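Local atomic coordinates of putative glucoamylase (Bacteroides uniformis, PDB entry 4GL3), a protein that is a putative glucoamylase, a hydrolase that probably cleaves glucose units from alpha-linked glucans, although its substrate remains to be established. Residues A[57-60]-A[61-64]; A[80-83]-A[84-88]; A[230-234]-A[235-239]; A[283-287]-A[288-292]; A[403-406]-A[407-410]. One frame throughout, in Å; residues are numbered along the deposited sequence.

Interaction 1 (A[57-60]-A[61-64]); sequences SGFG and VMAI
Val61 N meets Ser57 O at 2.8 Å, the first of four successive i to i+4 backbone bonds that run through this buried turn of helix 54-69. Ala63 N reaches Phe59 O at 2.8 Å, and Ile64 N reaches Gly60 O at the same 2.8 Å. The bond from Met62 N to Gly58 O is weak, stretched to 3.3 Å. Its acceptor also has the selenomethionine methyl close by, with Met62 CE 3.6 Å from Gly58 O. That methyl is brought back along the helix by a bend at the selenium (chi3 -94°) and ends at the edge of the Phe59 ring, near its plane, with Met62 CE 3.7 Å from Phe59 CD1. Tyr254, Met257 and Pro383 of helix 378-393 also meet the ring. Ser57, the one residue here with a polar side chain, has its hydroxyl engaged by both Thr53 O and Ala41 N, so its OG is satisfied within the core. Val61 and Ile64 turn to helix 75-90. With the backbone polar groups paired along the helix and the serine hydroxyl held twice, the apolar side chains and two glycines are consistent with a low polar cost of burying this turn among other helices.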
loop_
_atom_site.group_PDB
_atom_site.type_symbol
_atom_site.label_atom_id
_atom_site.label_comp_id
_atom_site.label_asym_id
_atom_site.label_seq_id
_atom_site.Cartn_x
_atom_site.Cartn_y
_atom_site.Cartn_z
ATOM N N SER A 57 8.607 -1.189 2.405
ATOM C CA SER A 57 9.226 -2.494 2.739
ATOM C C SER A 57 8.148 -3.500 3.134
ATOM O O SER A 57 8.264 -4.700 2.847
ATOM C CB SER A 57 10.296 -2.368 3.808
ATOM O OG SER A 57 11.394 -1.583 3.318
ATOM N N GLY A 58 7.091 -3.013 3.780
ATOM C CA GLY A 58 5.954 -3.859 4.075
ATOM C C GLY A 58 5.343 -4.395 2.767
ATOM O O GLY A 58 4.959 -5.559 2.691
ATOM N N PHE A 59 5.254 -3.562 1.737
ATOM C CA PHE A 59 4.762 -4.065 0.432
ATOM C C PHE A 59 5.732 -5.116 -0.118
ATOM O O PHE A 59 5.318 -6.116 -0.717
ATOM C CB PHE A 59 4.591 -2.928 -0.577
ATOM C CG PHE A 59 3.628 -1.848 -0.145
ATOM C CD1 PHE A 59 2.681 -2.055 0.861
ATOM C CD2 PHE A 59 3.654 -0.607 -0.784
ATOM C CE1 PHE A 59 1.808 -1.044 1.226
ATOM C CE2 PHE A 59 2.771 0.388 -0.435
ATOM C CZ PHE A 59 1.847 0.169 0.572
ATOM N N GLY A 60 7.007 -4.867 0.094
ATOM C CA GLY A 60 8.090 -5.762 -0.307
ATOM C C GLY A 60 7.946 -7.146 0.329
ATOM O O GLY A 60 8.133 -8.153 -0.335
ATOM N N VAL A 61 7.618 -7.180 1.616
ATOM C CA VAL A 61 7.335 -8.422 2.325
ATOM C C VAL A 61 6.232 -9.214 1.604
ATOM O O VAL A 61 6.353 -10.405 1.375
ATOM C CB VAL A 61 6.990 -8.121 3.793
ATOM C CG1 VAL A 61 6.258 -9.293 4.477
ATOM C CG2 VAL A 61 8.274 -7.735 4.536
HETATM N N MSE A 62 5.165 -8.542 1.222
HETATM C CA MSE A 62 4.102 -9.192 0.469
HETATM C C MSE A 62 4.576 -9.626 -0.926
HETATM O O MSE A 62 4.203 -10.705 -1.390
HETATM C CB MSE A 62 2.865 -8.308 0.390
HETATM C CG MSE A 62 2.236 -8.092 1.770
HETATM SE SE MSE A 62 0.660 -6.967 1.900
HETATM C CE MSE A 62 1.424 -5.216 2.336
ATOM N N ALA A 63 5.407 -8.802 -1.569
ATOM C CA ALA A 63 6.011 -9.144 -2.855
ATOM C C ALA A 63 6.865 -10.405 -2.763
ATOM O O ALA A 63 6.864 -11.240 -3.685
ATOM C CB ALA A 63 6.826 -7.973 -3.408
ATOM N N ILE A 64 7.580 -10.590 -1.657
ATOM C CA ILE A 64 8.355 -11.809 -1.490
ATOM C C ILE A 64 7.439 -13.067 -1.495
ATOM O O ILE A 64 7.749 -14.076 -2.156
ATOM C CB ILE A 64 9.234 -11.781 -0.244
ATOM C CG1 ILE A 64 10.366 -10.774 -0.468
ATOM C CG2 ILE A 64 9.805 -13.167 0.069
ATOM C CD1 ILE A 64 10.998 -10.287 0.817
#

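Interaction 2 (A[80-83]-A[84-88])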
loop_
_atom_site.group_PDB
_atom_site.type_symbol
_atom_site.label_atom_id
_atom_site.label_comp_id
_atom_site.label_asym_id
_atom_site.label_seq_id
_atom_site.Cartn_x
_atom_site.Cartn_y
_atom_site.Cartn_z
ATOM N N GLU A 80 14.665 -17.250 3.835
ATOM C CA GLU A 80 15.952 -16.726 4.270
ATOM C C GLU A 80 15.934 -15.202 4.280
ATOM O O GLU A 80 16.325 -14.555 5.289
ATOM C CB GLU A 80 17.077 -17.272 3.372
ATOM C CG GLU A 80 18.463 -16.710 3.685
ATOM C CD GLU A 80 19.510 -17.287 2.750
ATOM O OE1 GLU A 80 19.252 -17.365 1.516
ATOM O OE2 GLU A 80 20.568 -17.684 3.256
ATOM N N ARG A 81 15.443 -14.621 3.181
ATOM C CA ARG A 81 15.285 -13.164 3.087
ATOM C C ARG A 81 14.333 -12.621 4.176
ATOM O O ARG A 81 14.630 -11.630 4.827
ATOM C CB ARG A 81 14.758 -12.764 1.701
ATOM C CG ARG A 81 14.604 -11.251 1.438
ATOM C CD ARG A 81 15.929 -10.504 1.494
ATOM N NE ARG A 81 16.874 -10.972 0.484
ATOM C CZ ARG A 81 17.001 -10.450 -0.736
ATOM N NH1 ARG A 81 16.285 -9.407 -1.133
ATOM N NH2 ARG A 81 17.883 -10.952 -1.556
HETATM N N MSE A 82 13.176 -13.246 4.328
HETATM C CA MSE A 82 12.209 -12.836 5.314
HETATM C C MSE A 82 12.806 -12.838 6.740
HETATM O O MSE A 82 12.575 -11.898 7.514
HETATM C CB MSE A 82 10.977 -13.753 5.271
HETATM C CG MSE A 82 9.819 -13.295 6.154
HETATM SE SE MSE A 82 9.008 -11.628 5.599
HETATM C CE MSE A 82 8.895 -12.048 3.708
ATOM N N LEU A 83 13.544 -13.878 7.079
ATOM C CA LEU A 83 14.229 -13.931 8.370
ATOM C C LEU A 83 15.210 -12.757 8.517
ATOM O O LEU A 83 15.241 -12.140 9.585
ATOM C CB LEU A 83 14.914 -15.302 8.638
ATOM C CG LEU A 83 15.591 -15.507 10.020
ATOM C CD1 LEU A 83 14.612 -15.218 11.164
ATOM C CD2 LEU A 83 16.195 -16.903 10.155
ATOM N N LYS A 84 15.974 -12.429 7.470
ATOM C CA LYS A 84 16.868 -11.283 7.510
ATOM C C LYS A 84 16.073 -9.978 7.833
ATOM O O LYS A 84 16.486 -9.185 8.680
ATOM C CB LYS A 84 17.673 -11.125 6.204
ATOM C CG LYS A 84 18.647 -9.926 6.156
ATOM C CD LYS A 84 19.711 -10.065 5.057
ATOM C CE LYS A 84 19.117 -9.743 3.703
ATOM N NZ LYS A 84 20.037 -9.919 2.513
ATOM N N ILE A 85 14.935 -9.794 7.169
ATOM C CA ILE A 85 14.126 -8.636 7.326
ATOM C C ILE A 85 13.596 -8.505 8.738
ATOM O O ILE A 85 13.752 -7.443 9.349
ATOM C CB ILE A 85 12.941 -8.604 6.321
ATOM C CG1 ILE A 85 13.444 -8.338 4.900
ATOM C CG2 ILE A 85 11.917 -7.533 6.702
ATOM C CD1 ILE A 85 12.432 -8.685 3.782
ATOM N N VAL A 86 12.983 -9.555 9.261
ATOM C CA VAL A 86 12.353 -9.457 10.581
ATOM C C VAL A 86 13.383 -9.430 11.704
ATOM O O VAL A 86 13.174 -8.759 12.745
ATOM C CB VAL A 86 11.240 -10.533 10.808
ATOM C CG1 VAL A 86 10.224 -10.429 9.704
ATOM C CG2 VAL A 86 11.780 -11.946 10.908
ATOM N N ARG A 87 14.529 -10.070 11.492
ATOM C CA ARG A 87 15.620 -9.886 12.442
ATOM C C ARG A 87 16.109 -8.425 12.493
ATOM O O ARG A 87 16.382 -7.908 13.563
ATOM C CB ARG A 87 16.809 -10.817 12.164
ATOM C CG ARG A 87 16.703 -12.200 12.737
ATOM C CD ARG A 87 17.863 -13.093 12.309
ATOM N NE ARG A 87 17.869 -14.341 13.079
ATOM C CZ ARG A 87 18.467 -15.486 12.711
ATOM N NH1 ARG A 87 19.109 -15.589 11.543
ATOM N NH2 ARG A 87 18.402 -16.567 13.508
ATOM N N PHE A 88 16.273 -7.797 11.335
ATOM C CA PHE A 88 16.690 -6.407 11.283
ATOM C C PHE A 88 15.678 -5.457 11.951
ATOM O O PHE A 88 16.061 -4.542 12.698
ATOM C CB PHE A 88 16.902 -5.991 9.838
ATOM C CG PHE A 88 17.625 -4.678 9.678
ATOM C CD1 PHE A 88 19.025 -4.632 9.627
ATOM C CD2 PHE A 88 16.916 -3.509 9.518
ATOM C CE1 PHE A 88 19.672 -3.427 9.443
ATOM C CE2 PHE A 88 17.569 -2.303 9.334
ATOM C CZ PHE A 88 18.934 -2.264 9.290
#
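Helix 75-90 carries this contact, in which Leu83 lies across the guanidinium of Arg87 one turn further on. Leu83 CD2 sits over one face of that flat group, offset toward its rim and 3.5 Å from Arg87 NH1. The arginine chain reaches it extended from CG to NE, passing Leu83 CD1 on the way. Cutting Leu83 back to an alanine removes the methyl over this face and would probably leave Arg87 held less firmly on that side. Arg87 N bonds Leu83 O at 2.9 Å, and Val86 N bonds Met82 O at 3.0 Å. The helix is amphipathic: Met82, Ile85 and Val86 are buried, facing helices 54-69, 124-140 and 146-161 in the helix-rich fold, while Glu80 and Arg87 are exposed. On another flank Arg81 and Lys84 run side by side and point the same way, with Arg81 NE 3.9 Å from Lys84 NZ. These like charges each have a separate acceptor, Arg81 NH1 bonding Trp31 O and Lys84 NZ Pro36 O, and Arg81 also makes a cation-pi contact with Trp31. Arg81 CG, anti to the backbone N (chi1 -177°), comes 4.1 Å from Ile85 CD1, and bends at chi2 and chi3 fold the rest alongside Lys84.

Interaction 3 (A[230-234]-A[235-239])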
loop_
_atom_site.group_PDB
_atom_site.type_symbol
_atom_site.label_atom_id
_atom_site.label_comp_id
_atom_site.label_asym_id
_atom_site.label_seq_id
_atom_site.Cartn_x
_atom_site.Cartn_y
_atom_site.Cartn_z
ATOM N N ARG A 230 -22.134 11.104 -3.057
ATOM C CA ARG A 230 -22.555 11.895 -4.241
ATOM C C ARG A 230 -22.315 11.072 -5.520
ATOM O O ARG A 230 -21.654 10.033 -5.506
ATOM C CB ARG A 230 -21.802 13.227 -4.315
ATOM C CG ARG A 230 -21.905 14.117 -3.057
ATOM C CD ARG A 230 -20.934 15.309 -3.142
ATOM N NE ARG A 230 -20.841 16.066 -1.906
ATOM C CZ ARG A 230 -20.125 15.690 -0.859
ATOM N NH1 ARG A 230 -19.467 14.539 -0.910
ATOM N NH2 ARG A 230 -20.085 16.438 0.249
ATOM N N GLU A 231 -22.830 11.565 -6.625
ATOM C CA GLU A 231 -22.711 10.887 -7.904
ATOM C C GLU A 231 -21.683 11.615 -8.795
ATOM O O GLU A 231 -21.683 12.837 -8.897
ATOM C CB GLU A 231 -24.090 10.891 -8.557
ATOM C CG GLU A 231 -24.285 9.866 -9.638
ATOM C CD GLU A 231 -25.733 9.833 -10.090
ATOM O OE1 GLU A 231 -26.556 9.342 -9.294
ATOM O OE2 GLU A 231 -26.044 10.319 -11.206
ATOM N N TYR A 232 -20.795 10.857 -9.422
ATOM C CA TYR A 232 -19.824 11.399 -10.353
ATOM C C TYR A 232 -19.893 10.560 -11.640
ATOM O O TYR A 232 -19.740 9.333 -11.583
ATOM C CB TYR A 232 -18.433 11.327 -9.741
ATOM C CG TYR A 232 -18.276 11.979 -8.371
ATOM C CD1 TYR A 232 -18.598 11.274 -7.193
ATOM C CD2 TYR A 232 -17.799 13.277 -8.236
ATOM C CE1 TYR A 232 -18.440 11.831 -5.943
ATOM C CE2 TYR A 232 -17.655 13.858 -6.964
ATOM C CZ TYR A 232 -17.974 13.135 -5.822
ATOM O OH TYR A 232 -17.840 13.688 -4.536
ATOM N N TYR A 233 -20.170 11.203 -12.771
ATOM C CA TYR A 233 -20.347 10.475 -14.054
ATOM C C TYR A 233 -21.334 9.306 -13.865
ATOM O O TYR A 233 -21.108 8.192 -14.337
ATOM C CB TYR A 233 -18.997 9.961 -14.591
ATOM C CG TYR A 233 -17.900 10.998 -14.591
ATOM C CD1 TYR A 233 -17.812 11.983 -15.598
ATOM C CD2 TYR A 233 -16.996 11.039 -13.570
ATOM C CE1 TYR A 233 -16.809 12.952 -15.565
ATOM C CE2 TYR A 233 -15.994 11.992 -13.531
ATOM C CZ TYR A 233 -15.919 12.945 -14.522
ATOM O OH TYR A 233 -14.925 13.863 -14.419
ATOM N N GLY A 234 -22.419 9.550 -13.137
ATOM C CA GLY A 234 -23.451 8.532 -12.954
ATOM C C GLY A 234 -23.094 7.453 -11.939
ATOM O O GLY A 234 -23.856 6.537 -11.754
ATOM N N ILE A 235 -21.958 7.562 -11.261
ATOM C CA ILE A 235 -21.542 6.539 -10.273
ATOM C C ILE A 235 -21.562 7.079 -8.831
ATOM O O ILE A 235 -20.939 8.095 -8.520
ATOM C CB ILE A 235 -20.136 5.992 -10.618
ATOM C CG1 ILE A 235 -20.108 5.451 -12.080
ATOM C CG2 ILE A 235 -19.714 4.901 -9.641
ATOM C CD1 ILE A 235 -18.744 5.478 -12.757
ATOM N N LYS A 236 -22.238 6.355 -7.946
ATOM C CA LYS A 236 -22.379 6.736 -6.566
ATOM C C LYS A 236 -21.071 6.361 -5.856
ATOM O O LYS A 236 -20.643 5.200 -5.923
ATOM C CB LYS A 236 -23.576 5.988 -5.962
ATOM C CG LYS A 236 -24.210 6.649 -4.739
ATOM C CD LYS A 236 -24.755 5.639 -3.717
ATOM C CE LYS A 236 -23.648 5.119 -2.801
ATOM N NZ LYS A 236 -24.089 4.073 -1.832
ATOM N N LEU A 237 -20.427 7.333 -5.194
ATOM C CA LEU A 237 -19.198 7.101 -4.431
ATOM C C LEU A 237 -19.496 7.142 -2.920
ATOM O O LEU A 237 -19.759 8.231 -2.383
ATOM C CB LEU A 237 -18.147 8.184 -4.784
ATOM C CG LEU A 237 -16.771 8.131 -4.113
ATOM C CD1 LEU A 237 -16.009 6.844 -4.450
ATOM C CD2 LEU A 237 -15.962 9.376 -4.494
ATOM N N PRO A 238 -19.467 5.977 -2.221
ATOM C CA PRO A 238 -19.880 5.972 -0.790
ATOM C C PRO A 238 -19.085 6.912 0.108
ATOM O O PRO A 238 -19.675 7.644 0.907
ATOM C CB PRO A 238 -19.689 4.510 -0.362
ATOM C CG PRO A 238 -19.851 3.722 -1.648
ATOM C CD PRO A 238 -19.290 4.604 -2.747
ATOM N N LEU A 239 -17.772 6.901 -0.059
ATOM C CA LEU A 239 -16.846 7.602 0.817
ATOM C C LEU A 239 -15.775 8.418 0.044
ATOM O O LEU A 239 -15.461 8.153 -1.129
ATOM C CB LEU A 239 -16.125 6.599 1.735
ATOM C CG LEU A 239 -16.942 5.611 2.619
ATOM C CD1 LEU A 239 -15.992 4.597 3.286
ATOM C CD2 LEU A 239 -17.798 6.368 3.634
#
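Tyr232 and Leu237 meet on one face of a beta hairpin, the tyrosine ring lying aslant to the leucine chain. Ring atom CE1 of Tyr232 comes within 3.8 Å of both CB and CD2 of Leu237, a diagonal contact between residues that are not paired opposite each other. Tyr232 gets there with its CG anti to the carbonyl carbon (chi1 -54°), which leans the ring over the neighbouring strand and sets Ile235 O near the ring edge. The Tyr232 hydroxyl is gripped by Asn228 and Asn242, so the ring is held at its hydroxyl as well as by its contact with Leu237. Tyr232 is paired with Ile235 across the strands, and the two exchange backbone bonds: Tyr232 N to Ile235 O at 2.9 Å, and Ile235 N to Tyr232 O at 2.9 Å. These bonds close a type I' turn through Tyr233 and Gly234, both with positive phi, the tight reversal of a two-residue hairpin loop. On the other face Glu231 and Lys236 form a non-hydrogen-bonded pair, flanked by a CA-H...O contact of 3.4 Å from Glu231 CA to Ile235 O. Further from the turn, Leu237 N bonds Arg230 O at 3.0 Å. The hairpin of strands 227-232 and 235-239 lies against helix 271-288: Leu237 and Pro238 touch its Gln274, and Tyr233 at the turn packs on Ala284 and Tyr285.

Interaction 4 (A[283-287]-A[288-292])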
loop_
_atom_site.group_PDB
_atom_site.type_symbol
_atom_site.label_atom_id
_atom_site.label_comp_id
_atom_site.label_asym_id
_atom_site.label_seq_id
_atom_site.Cartn_x
_atom_site.Cartn_y
_atom_site.Cartn_z
ATOM N N ARG A 283 -11.177 6.626 -13.705
ATOM C CA ARG A 283 -11.163 6.337 -15.127
ATOM C C ARG A 283 -12.085 7.243 -15.929
ATOM O O ARG A 283 -11.691 7.736 -16.986
ATOM C CB ARG A 283 -11.512 4.867 -15.389
ATOM C CG ARG A 283 -11.602 4.516 -16.856
ATOM C CD ARG A 283 -11.975 3.050 -17.051
ATOM N NE ARG A 283 -12.150 2.673 -18.452
ATOM C CZ ARG A 283 -13.304 2.763 -19.110
ATOM N NH1 ARG A 283 -14.381 3.233 -18.506
ATOM N NH2 ARG A 283 -13.393 2.378 -20.366
ATOM N N ALA A 284 -13.324 7.441 -15.467
ATOM C CA ALA A 284 -14.278 8.293 -16.194
ATOM C C ALA A 284 -13.747 9.723 -16.291
ATOM O O ALA A 284 -13.908 10.374 -17.335
ATOM C CB ALA A 284 -15.695 8.277 -15.571
ATOM N N TYR A 285 -13.110 10.211 -15.219
ATOM C CA TYR A 285 -12.506 11.536 -15.263
ATOM C C TYR A 285 -11.492 11.600 -16.423
ATOM O O TYR A 285 -11.485 12.563 -17.213
ATOM C CB TYR A 285 -11.850 11.955 -13.939
ATOM C CG TYR A 285 -11.072 13.244 -14.082
ATOM C CD1 TYR A 285 -11.690 14.465 -13.947
ATOM C CD2 TYR A 285 -9.747 13.227 -14.449
ATOM C CE1 TYR A 285 -10.992 15.653 -14.098
ATOM C CE2 TYR A 285 -9.044 14.393 -14.639
ATOM C CZ TYR A 285 -9.666 15.605 -14.453
ATOM O OH TYR A 285 -8.966 16.762 -14.660
ATOM N N CYS A 286 -10.674 10.565 -16.543
ATOM C CA CYS A 286 -9.629 10.569 -17.552
ATOM C C CYS A 286 -10.198 10.528 -18.940
ATOM O O CYS A 286 -9.679 11.200 -19.863
ATOM C CB CYS A 286 -8.644 9.428 -17.284
ATOM S SG CYS A 286 -7.657 9.670 -15.755
ATOM N N ILE A 287 -11.286 9.778 -19.105
ATOM C CA ILE A 287 -11.951 9.710 -20.401
ATOM C C ILE A 287 -12.605 11.050 -20.710
ATOM O O ILE A 287 -12.512 11.528 -21.826
ATOM C CB ILE A 287 -12.985 8.555 -20.480
ATOM C CG1 ILE A 287 -12.259 7.203 -20.361
ATOM C CG2 ILE A 287 -13.817 8.642 -21.762
ATOM C CD1 ILE A 287 -13.192 6.027 -20.162
ATOM N N ASP A 288 -13.258 11.666 -19.724
ATOM C CA ASP A 288 -13.801 13.019 -19.911
ATOM C C ASP A 288 -12.694 14.009 -20.327
ATOM O O ASP A 288 -12.899 14.813 -21.215
ATOM C CB ASP A 288 -14.477 13.525 -18.630
ATOM C CG ASP A 288 -15.255 14.809 -18.859
ATOM O OD1 ASP A 288 -15.996 14.881 -19.846
ATOM O OD2 ASP A 288 -15.116 15.747 -18.062
ATOM N N ASN A 289 -11.522 13.919 -19.684
ATOM C CA ASN A 289 -10.353 14.756 -20.002
ATOM C C ASN A 289 -10.707 16.239 -20.078
ATOM O O ASN A 289 -10.481 16.890 -21.094
ATOM C CB ASN A 289 -9.715 14.301 -21.319
ATOM C CG ASN A 289 -8.334 14.908 -21.556
ATOM O OD1 ASN A 289 -7.677 15.404 -20.646
ATOM N ND2 ASN A 289 -7.890 14.844 -22.787
ATOM N N PRO A 290 -11.288 16.780 -19.007
ATOM C CA PRO A 290 -11.771 18.162 -19.123
ATOM C C PRO A 290 -10.662 19.188 -19.367
ATOM O O PRO A 290 -10.941 20.212 -19.952
ATOM C CB PRO A 290 -12.465 18.423 -17.787
ATOM C CG PRO A 290 -11.930 17.400 -16.840
ATOM C CD PRO A 290 -11.484 16.213 -17.664
ATOM N N LYS A 291 -9.423 18.929 -18.947
ATOM C CA LYS A 291 -8.327 19.890 -19.183
ATOM C C LYS A 291 -7.653 19.726 -20.546
ATOM O O LYS A 291 -6.782 20.526 -20.920
ATOM C CB LYS A 291 -7.295 19.805 -18.070
ATOM C CG LYS A 291 -7.873 20.248 -16.732
ATOM C CD LYS A 291 -6.861 20.225 -15.601
ATOM C CE LYS A 291 -5.891 21.384 -15.692
ATOM N NZ LYS A 291 -4.968 21.360 -14.526
ATOM N N GLY A 292 -8.063 18.698 -21.290
ATOM C CA GLY A 292 -7.588 18.460 -22.649
ATOM C C GLY A 292 -6.147 17.981 -22.753
ATOM O O GLY A 292 -5.461 18.331 -23.687
#
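Tyr285 lays its ring beneath Pro290, joining the last turn of helix 271-288 to the loop that leaves it. The bond to CB points away from the loop, but with CG anti to the backbone N (chi1 172°) the ring swings back toward it. CD1 is the first ring atom to meet the proline, 4.1 Å from both Pro290 CG and CD. CE1 goes deeper, 3.4 Å from Pro290 CG, and CZ lies 3.7 Å from Pro290 CD. Pro290 CD stands over the face of the Tyr285 ring, 4.0 Å from its centroid and 26° off the normal, a CH-pi contact offset toward the rim, with the two side chains at about a right angle. At the tip, Tyr285 OH still lies 3.7 Å from Pro290 CG, passes Lys291 CD more loosely, and bonds Asp320 OD2, while Lys291 NZ bonds Asp320 O. This is a helix C-terminus: Asn289 is the first residue to leave helical geometry, with positive phi, yet its N still bonds Tyr285 O at 2.8 Å. A type I turn from Asn289 to Gly292 follows, and Pro290 stands within it above the ring. A serine in place of Tyr285 would probably leave Pro290 without its aromatic floor and Asp320 OD2 without this hydroxyl partner. Asp288 N, one residue earlier, bonds Ala284 O at 2.8 Å. The Asn289 side chain reaches beyond the turn, its ND2 bonding Tyr293 O.

Interaction 5 (A[403-406]-A[407-410]); sequences HPDV and QKGL
Val406 and Leu410 lie side by side one turn apart, pointing the same way, with Val406 CG1 4.1 Å from Leu410 CD1. Val406 sets CG1 anti to its backbone N (chi1 169°), the branch that meets the leucine. The backbone joins the same pair, Leu410 N bonding Val406 O at 3.0 Å. Both side chains are buried: Val406 meets Leu135 of helix 124-140 and Phe400, and Leu410 meets Met401, Phe415 and Leu420. Gln407, the second main contributor, runs its extended chain back past the helix start. Its CG passes His403 O at 3.7 Å, and its NE2 bonds Met401 O, while its backbone N bonds His403 O at 3.1 Å. These residues form the first turns of helix 404-412, and His403 is its N-cap. The imidazole ND1 accepts from Asp405 N at 3.1 Å, the donor tilted 17° from the ring plane, taking up an amide that has no preceding helical carbonyl. The same ring meets Trp159 edge-to-face. Pro404 opens the helix, where its ring occupies a position that needs no amide donor. Lys408 lays its aliphatic chain along Pro404 O, CG coming within 3.4 Å of that oxygen. Asp405 OD1 stays 4.8 Å from Lys408 NZ, too far for a salt bridge, whereas Asp405 OD2 bonds Trp159 NE1.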
loop_
_atom_site.group_PDB
_atom_site.type_symbol
_atom_site.label_atom_id
_atom_site.label_comp_id
_atom_site.label_asym_id
_atom_site.label_seq_id
_atom_site.Cartn_x
_atom_site.Cartn_y
_atom_site.Cartn_z
ATOM N N HIS A 403 -5.708 -14.256 9.741
ATOM C CA HIS A 403 -5.082 -14.033 11.041
ATOM C C HIS A 403 -6.151 -13.840 12.148
ATOM O O HIS A 403 -7.006 -12.982 12.029
ATOM C CB HIS A 403 -4.169 -12.816 10.997
ATOM C CG HIS A 403 -3.226 -12.744 12.159
ATOM N ND1 HIS A 403 -3.630 -12.381 13.430
ATOM C CD2 HIS A 403 -1.898 -12.999 12.243
ATOM C CE1 HIS A 403 -2.587 -12.413 14.243
ATOM N NE2 HIS A 403 -1.524 -12.784 13.548
ATOM N N PRO A 404 -6.101 -14.639 13.210
ATOM C CA PRO A 404 -7.168 -14.565 14.195
ATOM C C PRO A 404 -7.325 -13.218 14.926
ATOM O O PRO A 404 -8.420 -12.916 15.387
ATOM C CB PRO A 404 -6.806 -15.665 15.198
ATOM C CG PRO A 404 -5.335 -15.833 15.063
ATOM C CD PRO A 404 -5.112 -15.668 13.571
ATOM N N ASP A 405 -6.264 -12.440 15.066
ATOM C CA ASP A 405 -6.408 -11.123 15.679
ATOM C C ASP A 405 -7.120 -10.144 14.689
ATOM O O ASP A 405 -7.945 -9.318 15.115
ATOM C CB ASP A 405 -5.066 -10.551 16.128
ATOM C CG ASP A 405 -4.476 -11.249 17.345
ATOM O OD1 ASP A 405 -5.214 -11.788 18.172
ATOM O OD2 ASP A 405 -3.242 -11.229 17.463
ATOM N N VAL A 406 -6.823 -10.260 13.391
ATOM C CA VAL A 406 -7.462 -9.428 12.348
ATOM C C VAL A 406 -8.975 -9.734 12.376
ATOM O O VAL A 406 -9.811 -8.825 12.438
ATOM C CB VAL A 406 -6.854 -9.642 10.952
ATOM C CG1 VAL A 406 -7.697 -8.977 9.867
ATOM C CG2 VAL A 406 -5.405 -9.148 10.884
ATOM N N GLN A 407 -9.343 -11.004 12.412
ATOM C CA GLN A 407 -10.749 -11.350 12.505
ATOM C C GLN A 407 -11.410 -10.793 13.766
ATOM O O GLN A 407 -12.531 -10.337 13.699
ATOM C CB GLN A 407 -10.983 -12.859 12.403
ATOM C CG GLN A 407 -10.502 -13.411 11.062
ATOM C CD GLN A 407 -10.921 -14.845 10.783
ATOM O OE1 GLN A 407 -11.684 -15.439 11.541
ATOM N NE2 GLN A 407 -10.454 -15.385 9.652
ATOM N N LYS A 408 -10.720 -10.821 14.899
ATOM C CA LYS A 408 -11.280 -10.255 16.138
ATOM C C LYS A 408 -11.477 -8.767 16.007
ATOM O O LYS A 408 -12.502 -8.261 16.406
ATOM C CB LYS A 408 -10.433 -10.552 17.397
ATOM C CG LYS A 408 -10.551 -11.987 17.851
ATOM C CD LYS A 408 -9.518 -12.378 18.908
ATOM C CE LYS A 408 -9.505 -13.898 19.128
ATOM N NZ LYS A 408 -8.690 -14.260 20.325
ATOM N N GLY A 409 -10.470 -8.069 15.493
ATOM C CA GLY A 409 -10.564 -6.636 15.271
ATOM C C GLY A 409 -11.735 -6.205 14.384
ATOM O O GLY A 409 -12.490 -5.262 14.725
ATOM N N LEU A 410 -11.898 -6.889 13.266
ATOM C CA LEU A 410 -12.984 -6.564 12.337
ATOM C C LEU A 410 -14.318 -6.761 13.020
ATOM O O LEU A 410 -15.203 -5.940 12.851
ATOM C CB LEU A 410 -12.891 -7.409 11.081
ATOM C CG LEU A 410 -11.756 -7.104 10.108
ATOM C CD1 LEU A 410 -11.668 -8.195 9.024
ATOM C CD2 LEU A 410 -11.937 -5.727 9.470
#

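Each interaction joins adjoining segments, so the five follow in series along the chain and none nests in or crosses another. Interactions 1 and 2 are turns of the consecutive helices 54-69 and 75-90, which pack directly: Ile64 CD1 lies 3.7 Å from Ile85 CD1, and Val61 meets Met82. Interaction 3 closes the hairpin, and interaction 4 ends helix 271-288; they touch where Tyr233 OH comes 3.3 Å from Tyr285 CD1. Interactions 2 and 4 lie on opposite sides of the chain's centre, their centres about 44 Å apart. Interaction 5 starts the last helix, 404-412, and shares helix 124-140 as a neighbour with interactions 1 and 2.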